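PDB 5IPW: oligopeptide ABC transporter, periplasmic oligopeptide-binding protein, putative from Thermotoga maritima MSB8, which probably binds peptides in the periplasm and delivers them to an ABC transporter for uptake across the membrane. Local coordinates for residues K83-D88 with G92-G97; W102-N107 with S564-D569. One frame throughout, in Å; residues are numbered along the deposited sequence.

Contact 1. Residues K83-D88 with G92-G97; sequences KLAFWD and GKLVPG
The Phe86 ring meets Pro96 O at its edge, in plane, 3.8 Å from CD2. One face carries Lys83 CB, offset toward the rim, and CE2 lies 3.7 Å from Gly97 CA. The Trp87 indole has Lys93 O near its plane at the edge, 3.9 Å from CE3. Its NE1 bonds to Val617 O. Two backbone bonds pair the strands: Phe86 N to Val95 O at 2.8 Å and Val95 N to Phe86 O at 2.9 Å. Asp88 N bonds to Lys93 O at 3.1 Å. Asp88 CG lies between the backbone N and the carbonyl carbon (chi1 74°), which puts OD1 within bonding distance of Gly92 N: 3.2 Å, on the syn side, 23° out of plane. OD1 also takes Gly91 N. The Asp88 and Lys93 side chains cross at about a right angle, with Lys93 CG and CD nearest the carboxylate. With an alanine in place of Asp88, the N-H groups of Gly91 and Gly92 would probably lose their shared acceptor, and the turn would be freer to shift. Ala85 CB packs on Leu94 CG at 4.0 Å. The arrangement is a beta hairpin, strands 85-87 and 94-105, at one edge of an antiparallel sheet.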
# COMPACT_ATOMS: atom_id res chain seq x y z
N LYS A 83 10.89 -9.58 -3.69
CA LYS A 83 9.98 -9.63 -4.83
C LYS A 83 10.77 -10.00 -6.08
O LYS A 83 11.98 -9.81 -6.13
CB LYS A 83 9.31 -8.26 -5.02
CG LYS A 83 8.79 -7.64 -3.73
CD LYS A 83 7.64 -8.45 -3.14
CE LYS A 83 7.19 -7.88 -1.81
NZ LYS A 83 6.21 -8.79 -1.14
N LEU A 84 10.08 -10.52 -7.09
CA LEU A 84 10.69 -10.71 -8.41
C LEU A 84 11.07 -9.35 -8.93
O LEU A 84 12.14 -9.15 -9.50
CB LEU A 84 9.72 -11.38 -9.37
CG LEU A 84 9.44 -12.86 -9.10
CD1 LEU A 84 8.40 -13.39 -10.06
CD2 LEU A 84 10.71 -13.68 -9.21
N ALA A 85 10.18 -8.40 -8.71
CA ALA A 85 10.46 -7.02 -9.03
C ALA A 85 9.82 -6.15 -7.97
O ALA A 85 8.65 -6.34 -7.62
CB ALA A 85 9.91 -6.68 -10.41
N PHE A 86 10.58 -5.20 -7.45
CA PHE A 86 10.11 -4.34 -6.38
C PHE A 86 9.38 -3.15 -6.96
O PHE A 86 9.57 -2.79 -8.13
CB PHE A 86 11.28 -3.83 -5.54
CG PHE A 86 11.95 -4.89 -4.73
CD1 PHE A 86 11.45 -5.25 -3.48
CD2 PHE A 86 13.08 -5.53 -5.20
CE1 PHE A 86 12.07 -6.23 -2.73
CE2 PHE A 86 13.70 -6.51 -4.44
CZ PHE A 86 13.19 -6.86 -3.21
N TRP A 87 8.56 -2.53 -6.12
CA TRP A 87 8.12 -1.17 -6.38
C TRP A 87 9.37 -0.31 -6.43
O TRP A 87 10.36 -0.61 -5.77
CB TRP A 87 7.23 -0.64 -5.23
CG TRP A 87 5.85 -1.21 -5.13
CD1 TRP A 87 5.30 -1.79 -4.03
CD2 TRP A 87 4.83 -1.20 -6.14
NE1 TRP A 87 4.00 -2.16 -4.29
CE2 TRP A 87 3.69 -1.82 -5.58
CE3 TRP A 87 4.78 -0.74 -7.46
CZ2 TRP A 87 2.50 -1.99 -6.30
CZ3 TRP A 87 3.60 -0.91 -8.17
CH2 TRP A 87 2.48 -1.53 -7.59
N ASP A 88 9.33 0.77 -7.19
CA ASP A 88 10.25 1.86 -6.92
C ASP A 88 9.79 2.52 -5.61
O ASP A 88 8.81 2.07 -4.99
CB ASP A 88 10.27 2.86 -8.07
CG ASP A 88 9.03 3.71 -8.11
OD1 ASP A 88 7.93 3.22 -7.76
OD2 ASP A 88 9.15 4.89 -8.51
N GLY A 92 4.82 3.36 -8.59
CA GLY A 92 4.15 3.31 -9.89
C GLY A 92 4.76 2.37 -10.91
O GLY A 92 4.09 1.97 -11.87
N LYS A 93 6.01 2.00 -10.69
CA LYS A 93 6.81 1.33 -11.70
C LYS A 93 7.52 0.14 -11.07
O LYS A 93 7.79 0.14 -9.86
CB LYS A 93 7.83 2.30 -12.30
CG LYS A 93 8.54 3.15 -11.25
CD LYS A 93 9.38 4.26 -11.86
CE LYS A 93 10.68 3.73 -12.47
NZ LYS A 93 11.74 4.78 -12.49
N LEU A 94 7.83 -0.86 -11.89
CA LEU A 94 8.57 -2.02 -11.41
C LEU A 94 10.05 -1.85 -11.61
O LEU A 94 10.51 -1.23 -12.56
CB LEU A 94 8.10 -3.30 -12.09
CG LEU A 94 7.01 -4.05 -11.34
CD1 LEU A 94 5.83 -3.14 -11.01
CD2 LEU A 94 6.56 -5.23 -12.19
N VAL A 95 10.79 -2.47 -10.71
CA VAL A 95 12.22 -2.28 -10.59
C VAL A 95 12.82 -3.66 -10.32
O VAL A 95 12.21 -4.46 -9.61
CB VAL A 95 12.46 -1.28 -9.45
CG1 VAL A 95 13.72 -1.58 -8.69
CG2 VAL A 95 12.50 0.14 -9.99
N PRO A 96 13.99 -3.96 -10.89
CA PRO A 96 14.50 -5.33 -10.77
C PRO A 96 14.65 -5.84 -9.33
O PRO A 96 15.01 -5.08 -8.44
CB PRO A 96 15.87 -5.27 -11.44
CG PRO A 96 15.78 -4.12 -12.37
CD PRO A 96 14.88 -3.12 -11.71
N GLY A 97 14.34 -7.11 -9.14
CA GLY A 97 14.45 -7.77 -7.84
C GLY A 97 15.14 -9.10 -8.04
O GLY A 97 16.24 -9.13 -8.55

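Contact 2. Residues W102-N107 with S564-D569; sequences WEVLEN and STPDPD
Ser564 comes loosely near Asn107, Ser564 O being 4.2 Å from Asn107 OD1. Its hydroxyl OG bonds to Gln561 O and Tyr560 O. Thr565 turns its side chain from the strand and packs on Lys570, Ile571 and Leu574 of helix 568-584. Pro566 has the largest share of the contact. Its CB is directed at strand 94-105, and the side chains of Pro566 and Val104 cross obliquely. Pro566 CB touches Val104 CG1 at 3.6 Å, and Pro566 CG follows at 3.8 Å from the same methyl. Val104 offers this branch because CG1 lies opposite its backbone N (chi1 -169°). The side chain of Val104 also touches Tyr111 of strand 110-115. The other end of the ring, Pro566 CD, is 4.2 Å from Asn107 OD1. Asn107 belongs to the turn of the beta hairpin made by strands 94-105 and 110-115, where Glu106 and Asn107 both have left-handed backbone angles. The hairpin lies in the five-stranded antiparallel sheet, while the proline sits in the link that leads from helix 550-564 to helix 568-584. No hydrogen bond joins the two segments, and they bury only 147 Å² together. Beyond Pro566 the chain passes Asp567, the N-cap of helix 568-584, and Pro568 and Asp569 then enter the helix.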
# COMPACT_ATOMS: atom_id res chain seq x y z
N TRP A 102 12.05 -8.83 -17.20
CA TRP A 102 10.80 -9.50 -17.47
C TRP A 102 10.24 -9.02 -18.80
O TRP A 102 10.80 -8.13 -19.44
CB TRP A 102 9.79 -9.28 -16.33
CG TRP A 102 9.65 -7.86 -15.90
CD1 TRP A 102 8.64 -7.00 -16.23
CD2 TRP A 102 10.53 -7.13 -15.04
NE1 TRP A 102 8.85 -5.78 -15.64
CE2 TRP A 102 10.00 -5.84 -14.90
CE3 TRP A 102 11.72 -7.46 -14.37
CZ2 TRP A 102 10.62 -4.86 -14.12
CZ3 TRP A 102 12.33 -6.48 -13.61
CH2 TRP A 102 11.78 -5.20 -13.49
N GLU A 103 9.15 -9.64 -19.20
CA GLU A 103 8.68 -9.55 -20.57
C GLU A 103 7.18 -9.74 -20.54
O GLU A 103 6.69 -10.71 -19.97
CB GLU A 103 9.35 -10.66 -21.36
CG GLU A 103 9.83 -10.25 -22.74
CD GLU A 103 10.62 -11.35 -23.41
OE1 GLU A 103 11.26 -12.16 -22.71
OE2 GLU A 103 10.59 -11.41 -24.66
N VAL A 104 6.45 -8.80 -21.14
CA VAL A 104 5.00 -8.88 -21.23
C VAL A 104 4.62 -9.18 -22.68
O VAL A 104 4.90 -8.36 -23.56
CB VAL A 104 4.32 -7.57 -20.80
CG1 VAL A 104 2.83 -7.78 -20.64
CG2 VAL A 104 4.94 -7.04 -19.51
N LEU A 105 3.99 -10.33 -22.92
CA LEU A 105 3.68 -10.77 -24.28
C LEU A 105 2.21 -11.09 -24.47
O LEU A 105 1.44 -11.14 -23.51
CB LEU A 105 4.53 -12.00 -24.65
CG LEU A 105 6.04 -11.87 -24.49
CD1 LEU A 105 6.73 -13.19 -24.79
CD2 LEU A 105 6.60 -10.77 -25.38
N GLU A 106 1.82 -11.29 -25.74
CA GLU A 106 0.44 -11.60 -26.12
C GLU A 106 -0.54 -10.64 -25.47
O GLU A 106 -1.54 -11.05 -24.87
CB GLU A 106 0.10 -13.06 -25.78
CG GLU A 106 0.86 -14.09 -26.61
CD GLU A 106 0.63 -15.53 -26.17
OE1 GLU A 106 -0.50 -15.86 -25.73
OE2 GLU A 106 1.57 -16.34 -26.28
N ASN A 107 -0.22 -9.35 -25.58
CA ASN A 107 -1.00 -8.29 -24.95
C ASN A 107 -1.41 -8.63 -23.51
O ASN A 107 -2.60 -8.78 -23.21
CB ASN A 107 -2.23 -7.96 -25.81
CG ASN A 107 -2.97 -6.71 -25.32
OD1 ASN A 107 -2.34 -5.73 -24.92
ND2 ASN A 107 -4.30 -6.76 -25.35
N SER A 564 -6.59 -3.75 -18.81
CA SER A 564 -6.17 -4.58 -19.95
C SER A 564 -4.80 -4.22 -20.52
O SER A 564 -4.18 -5.06 -21.19
CB SER A 564 -7.22 -4.47 -21.05
OG SER A 564 -7.47 -3.11 -21.36
N THR A 565 -4.32 -3.00 -20.28
CA THR A 565 -3.05 -2.55 -20.84
C THR A 565 -1.89 -2.68 -19.81
O THR A 565 -2.05 -2.29 -18.66
CB THR A 565 -3.15 -1.11 -21.41
OG1 THR A 565 -1.94 -0.76 -22.09
CG2 THR A 565 -3.45 -0.06 -20.33
N PRO A 566 -0.74 -3.26 -20.23
CA PRO A 566 0.39 -3.50 -19.31
C PRO A 566 1.43 -2.37 -19.18
O PRO A 566 1.94 -2.13 -18.08
CB PRO A 566 1.06 -4.73 -19.92
CG PRO A 566 0.81 -4.59 -21.39
CD PRO A 566 -0.53 -3.92 -21.53
N ASP A 567 1.77 -1.69 -20.28
CA ASP A 567 2.87 -0.70 -20.26
C ASP A 567 2.51 0.55 -19.43
O ASP A 567 1.52 1.22 -19.73
CB ASP A 567 3.30 -0.30 -21.69
CG ASP A 567 2.18 0.34 -22.49
OD1 ASP A 567 1.13 -0.31 -22.68
OD2 ASP A 567 2.36 1.50 -22.94
N PRO A 568 3.33 0.88 -18.41
CA PRO A 568 2.93 1.92 -17.46
C PRO A 568 2.95 3.36 -18.00
O PRO A 568 2.55 4.28 -17.29
CB PRO A 568 3.94 1.77 -16.30
CG PRO A 568 4.88 0.68 -16.69
CD PRO A 568 4.71 0.45 -18.16
N ASP A 569 3.42 3.54 -19.24
CA ASP A 569 3.26 4.81 -19.94
C ASP A 569 1.77 5.08 -20.15
O ASP A 569 1.26 6.14 -19.78
CB ASP A 569 3.95 4.79 -21.31
CG ASP A 569 5.47 4.69 -21.20
OD1 ASP A 569 6.00 4.70 -20.07
OD2 ASP A 569 6.12 4.60 -22.26

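How the contacts relate
Contacts 1 and 2 follow one another along the chain and share strand 94-105. Contact 1 lies where this strand begins, contact 2 at its far end. Their centres are 15 Å apart. Trp102 ties segment 102-107 to contact 1, though it does not touch 564-569. Its indole packs against the 85-87/94-105 hairpin: CZ2 is 3.6 Å from Leu94 CB, CH2 is 3.6 Å from Pro96 N, and CH2 is also 3.9 Å from Ala85 CB. Contact 1 is partly buried and pairs neighbours within the sheet by backbone bonds. Contact 2 is a small surface contact, and joins the same sheet by side-chain packing to a loop between two helices, 457 residues further along the chain.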